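Local coordinates for CheA (Treponema denticola, PDB 6Y1Y), which probably relays chemoreceptor signals to the flagellar motors as a histidine autokinase, represented here by its dimerization domain, at residues L56-E61 and L80-S85; P60-K65 and N73-D78. All blocks are in the same frame, centred on the assembly; numbering follows the deposited sequence.

Overall arrangement
Both contacts join helix 7-67 to helix 72-87 of the same chain, and their centres are about 8 Å apart, on the same side of the chain's centre. Interaction 2 (60-65 with 73-78) sits nearer the turn between the helices and is partly buried: an isoleucine packs on a tyrosine face, and the tyrosine hydroxyl donates a hydrogen bond to an aspartate. Interaction 1 (56-61 with 80-85), farther from the turn on both helices, is a surface contact that rests on one lysine-glutamate salt bridge and buries 85 Å² against 223 Å². They meet where Lys58 NZ lies 2.8 Å from Asp78 OD2, forming a salt bridge. Both contacts also touch the second subunit.

Interaction 1: residues L56-E61 and L80-S85; sequences LDKMPE and LNEYSS
Lys58 and Glu82 carry the whole contact by charge, with their CA atoms still 9.5 Å apart. The salt bridge runs from Lys58 NZ to Glu82 OE2 at 2.4 Å, a very short distance whose exact value deserves caution. Lys58 spans the gap with a chain extended beyond CG, its CE anti to CG (chi3 168°). Glu82 instead folds over at chi2 (-82°), and the two side chains cross at about a right angle. Lys58 CE follows its amine to 3.3 Å from Glu82 OE2, so the end of the lysine closes on one carboxylate oxygen.

Carbon-carbon approach is loose by comparison: Lys58 CD passes 4.1 Å from Glu82 CG.

Further charges extend the pair. Lys58 NZ is shared with Asp78, while Glu82 OE1 is paired with Arg54 NE, which gives the two carboxylate oxygens different cations and probably limits rotation of the group. Packing by Leu56 and Met59 is directed to the second subunit, against its Tyr83 and Leu55 respectively. The result is an interhelical salt-bridge network on the surface of an antiparallel helical hairpin, within the homodimeric helical domain of a CheA histidine kinase.

Interaction 2: residues P60-K65 and N73-D78; sequences PEYLEK and NSIKQD
Ile75 lays its CD1 methyl over one face of the Tyr62 ring, the tightly packed part of this contact. The methyl stands 3.6 Å above the ring plane and is displaced toward the rim, 4.0 Å from the centroid, which fits a CH-pi interaction. Its nearest ring atom is Tyr62 CG, at 3.7 Å. The second branch, Ile75 CG2, reaches Tyr62 CB at 3.7 Å, so both methyls of the isoleucine grip the root of the tyrosine. This is also where the backbones come nearest, with the CA atoms of Tyr62 and Ile75 6.4 Å apart. Lys65 adds only its CB, 4.1 Å from Ile75 CD1; the rest of that chain leads away, and its NZ makes a weak hydrogen bond to Tyr70 OH.

Toward the more open side, where Tyr62 and Asp78 are both partly exposed, polar contact replaces the packing. Tyr62 OH donates to Asp78 OD2 at 2.6 Å. The oxygen lies at the ring edge, in the ring plane, whereas the hydroxyl approaches it from above the carboxylate plane, 36° out of it. Asp78 CG is anti to the backbone N (chi1 -163°), a torsion that swings the carboxylate to the tyrosine hydroxyl. The same OD2 is shared with the lysine of the neighbouring contact, whose positive charge would be expected to stabilise the carboxylate.

The helix segments run nearly antiparallel, at 166° with axes 10.3 Å apart. On the dimer-facing side of helix 7-67, the buried Leu63 points away from helix 72-87 and packs on Tyr62 of the second subunit. Close to the loop joining helices 7-67 and 72-87, the pair forms part of an antiparallel helical hairpin in the CheA dimerization domain.

Interaction 1: residues L56-E61 and L80-S85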
# COMPACT_ATOMS: atom_id res chain seq x y z
N LEU B 56 2.30 -26.76 9.53
CA LEU B 56 1.10 -27.58 9.65
C LEU B 56 1.40 -29.05 9.36
O LEU B 56 0.81 -29.94 9.98
CB LEU B 56 0.02 -27.06 8.70
CG LEU B 56 -0.56 -25.70 9.10
CD1 LEU B 56 -1.60 -25.26 8.08
CD2 LEU B 56 -1.14 -25.75 10.52
N ASP B 57 2.25 -29.32 8.37
CA ASP B 57 2.60 -30.70 8.07
C ASP B 57 3.48 -31.30 9.17
O ASP B 57 3.28 -32.46 9.57
CB ASP B 57 3.34 -30.78 6.74
CG ASP B 57 3.71 -32.20 6.37
OD1 ASP B 57 2.79 -33.03 6.31
OD2 ASP B 57 4.91 -32.48 6.16
N LYS B 58 4.38 -30.50 9.74
CA LYS B 58 5.29 -31.04 10.73
C LYS B 58 4.60 -31.38 12.04
O LYS B 58 5.01 -32.33 12.71
CB LYS B 58 6.41 -30.04 11.01
CG LYS B 58 7.52 -30.09 10.01
CD LYS B 58 8.61 -29.08 10.34
CE LYS B 58 9.85 -29.36 9.49
NZ LYS B 58 11.01 -28.49 9.86
N MET B 59 3.56 -30.65 12.42
CA MET B 59 3.05 -30.82 13.78
C MET B 59 2.53 -32.23 14.02
O MET B 59 2.99 -32.86 15.00
CB MET B 59 1.98 -29.78 14.11
CG MET B 59 1.63 -29.86 15.59
SD MET B 59 0.59 -28.56 16.29
CE MET B 59 1.82 -27.26 16.50
N PRO B 60 1.66 -32.81 13.19
CA PRO B 60 1.23 -34.19 13.46
C PRO B 60 2.36 -35.19 13.29
O PRO B 60 2.45 -36.15 14.07
CB PRO B 60 0.10 -34.43 12.44
CG PRO B 60 -0.30 -33.06 11.96
CD PRO B 60 0.96 -32.24 12.02
N GLU B 61 3.26 -34.95 12.34
CA GLU B 61 4.39 -35.85 12.16
C GLU B 61 5.26 -35.86 13.39
O GLU B 61 5.69 -36.93 13.86
CB GLU B 61 5.21 -35.41 10.94
CG GLU B 61 4.51 -35.57 9.60
CD GLU B 61 4.82 -36.91 8.96
OE1 GLU B 61 4.27 -37.19 7.87
OE2 GLU B 61 5.62 -37.68 9.55
N LEU B 80 9.76 -24.56 17.38
CA LEU B 80 9.96 -23.16 17.76
C LEU B 80 10.74 -22.40 16.70
O LEU B 80 10.48 -21.22 16.46
CB LEU B 80 10.68 -23.08 19.12
CG LEU B 80 9.78 -23.42 20.31
CD1 LEU B 80 10.61 -23.60 21.57
CD2 LEU B 80 8.72 -22.34 20.50
N ASN B 81 11.71 -23.06 16.06
CA ASN B 81 12.50 -22.42 15.02
C ASN B 81 11.67 -22.15 13.77
O ASN B 81 11.82 -21.10 13.14
CB ASN B 81 13.73 -23.26 14.70
CG ASN B 81 14.76 -23.17 15.81
OD1 ASN B 81 14.75 -22.23 16.59
ND2 ASN B 81 15.63 -24.17 15.90
N GLU B 82 10.78 -23.09 13.41
CA GLU B 82 9.88 -22.85 12.29
C GLU B 82 8.96 -21.68 12.63
O GLU B 82 8.75 -20.78 11.81
CB GLU B 82 9.04 -24.10 12.00
CG GLU B 82 9.78 -25.30 11.42
CD GLU B 82 10.00 -25.22 9.92
OE1 GLU B 82 9.54 -24.24 9.30
OE2 GLU B 82 10.64 -26.14 9.37
N TYR B 83 8.51 -21.64 13.88
CA TYR B 83 7.55 -20.65 14.31
C TYR B 83 8.17 -19.26 14.30
O TYR B 83 7.57 -18.31 13.80
CB TYR B 83 7.07 -21.04 15.71
CG TYR B 83 6.36 -20.00 16.54
CD1 TYR B 83 5.08 -19.60 16.22
CD2 TYR B 83 6.94 -19.51 17.71
CE1 TYR B 83 4.42 -18.69 17.00
CE2 TYR B 83 6.28 -18.61 18.50
CZ TYR B 83 5.01 -18.21 18.15
OH TYR B 83 4.35 -17.30 18.93
N SER B 84 9.40 -19.12 14.80
CA SER B 84 10.00 -17.79 14.77
C SER B 84 10.31 -17.34 13.35
O SER B 84 10.19 -16.15 13.04
CB SER B 84 11.24 -17.73 15.66
OG SER B 84 12.20 -18.71 15.33
N SER B 85 10.69 -18.27 12.46
CA SER B 85 10.89 -17.87 11.07
C SER B 85 9.58 -17.36 10.47
O SER B 85 9.56 -16.37 9.73
CB SER B 85 11.41 -19.05 10.25
OG SER B 85 12.79 -19.30 10.50

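Interaction 2: residues P60-K65 and N73-D78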
# COMPACT_ATOMS: atom_id res chain seq x y z
N PRO B 60 1.66 -32.81 13.19
CA PRO B 60 1.23 -34.19 13.46
C PRO B 60 2.36 -35.19 13.29
O PRO B 60 2.45 -36.15 14.07
CB PRO B 60 0.10 -34.43 12.44
CG PRO B 60 -0.30 -33.06 11.96
CD PRO B 60 0.96 -32.24 12.02
N GLU B 61 3.26 -34.95 12.34
CA GLU B 61 4.39 -35.85 12.16
C GLU B 61 5.26 -35.86 13.39
O GLU B 61 5.69 -36.93 13.86
CB GLU B 61 5.21 -35.41 10.94
CG GLU B 61 4.51 -35.57 9.60
CD GLU B 61 4.82 -36.91 8.96
OE1 GLU B 61 4.27 -37.19 7.87
OE2 GLU B 61 5.62 -37.68 9.55
N TYR B 62 5.52 -34.68 13.96
CA TYR B 62 6.37 -34.58 15.13
C TYR B 62 5.73 -35.20 16.36
O TYR B 62 6.44 -35.74 17.22
CB TYR B 62 6.74 -33.12 15.38
CG TYR B 62 7.85 -32.63 14.47
CD1 TYR B 62 8.33 -33.42 13.43
CD2 TYR B 62 8.41 -31.39 14.67
CE1 TYR B 62 9.35 -32.97 12.61
CE2 TYR B 62 9.43 -30.93 13.86
CZ TYR B 62 9.90 -31.73 12.83
OH TYR B 62 10.92 -31.28 12.02
N LEU B 63 4.41 -35.10 16.50
CA LEU B 63 3.74 -35.78 17.61
C LEU B 63 3.95 -37.27 17.51
O LEU B 63 4.26 -37.94 18.51
CB LEU B 63 2.25 -35.46 17.59
CG LEU B 63 1.89 -34.01 17.89
CD1 LEU B 63 0.43 -33.70 17.50
CD2 LEU B 63 2.15 -33.70 19.35
N GLU B 64 3.80 -37.83 16.31
CA GLU B 64 4.08 -39.24 16.09
C GLU B 64 5.52 -39.58 16.47
O GLU B 64 5.78 -40.61 17.10
CB GLU B 64 3.80 -39.61 14.64
CG GLU B 64 3.73 -41.09 14.35
CD GLU B 64 2.87 -41.39 13.14
OE1 GLU B 64 3.25 -40.98 12.02
OE2 GLU B 64 1.81 -42.03 13.31
N LYS B 65 6.47 -38.72 16.09
CA LYS B 65 7.87 -39.01 16.39
C LYS B 65 8.14 -38.98 17.89
O LYS B 65 8.97 -39.75 18.38
CB LYS B 65 8.77 -38.05 15.61
CG LYS B 65 8.70 -38.32 14.11
CD LYS B 65 9.47 -37.31 13.31
CE LYS B 65 9.96 -37.91 12.00
NZ LYS B 65 9.81 -39.39 11.99
N ASN B 73 13.49 -32.76 22.89
CA ASN B 73 14.02 -31.40 22.78
C ASN B 73 14.23 -30.99 21.33
O ASN B 73 13.92 -29.85 20.95
CB ASN B 73 15.34 -31.24 23.55
CG ASN B 73 15.14 -31.13 25.06
OD1 ASN B 73 15.97 -31.59 25.84
ND2 ASN B 73 13.99 -30.58 25.47
N SER B 74 14.70 -31.92 20.49
CA SER B 74 14.91 -31.61 19.08
C SER B 74 13.59 -31.28 18.39
O SER B 74 13.52 -30.40 17.53
CB SER B 74 15.59 -32.78 18.38
OG SER B 74 14.66 -33.80 18.00
N ILE B 75 12.52 -31.97 18.78
CA ILE B 75 11.19 -31.68 18.24
C ILE B 75 10.73 -30.30 18.69
O ILE B 75 10.34 -29.46 17.87
CB ILE B 75 10.21 -32.78 18.68
CG1 ILE B 75 10.63 -34.13 18.10
CG2 ILE B 75 8.78 -32.38 18.34
CD1 ILE B 75 10.16 -34.37 16.70
N LYS B 76 10.78 -30.04 19.99
CA LYS B 76 10.39 -28.73 20.51
C LYS B 76 11.18 -27.61 19.86
O LYS B 76 10.61 -26.58 19.46
CB LYS B 76 10.60 -28.71 22.03
CG LYS B 76 10.20 -27.39 22.67
CD LYS B 76 9.31 -27.62 23.88
CE LYS B 76 8.55 -26.37 24.26
NZ LYS B 76 7.58 -26.64 25.37
N GLN B 77 12.49 -27.78 19.75
CA GLN B 77 13.34 -26.75 19.17
C GLN B 77 12.99 -26.49 17.72
O GLN B 77 12.91 -25.34 17.28
CB GLN B 77 14.81 -27.13 19.33
CG GLN B 77 15.31 -26.89 20.74
CD GLN B 77 16.72 -27.41 20.97
OE1 GLN B 77 17.29 -28.13 20.15
NE2 GLN B 77 17.29 -27.05 22.12
N ASP B 78 12.78 -27.56 16.93
CA ASP B 78 12.51 -27.34 15.52
C ASP B 78 11.17 -26.65 15.31
O ASP B 78 11.05 -25.78 14.44
CB ASP B 78 12.60 -28.64 14.73
CG ASP B 78 12.73 -28.40 13.24
OD1 ASP B 78 13.69 -27.72 12.80
OD2 ASP B 78 11.86 -28.86 12.48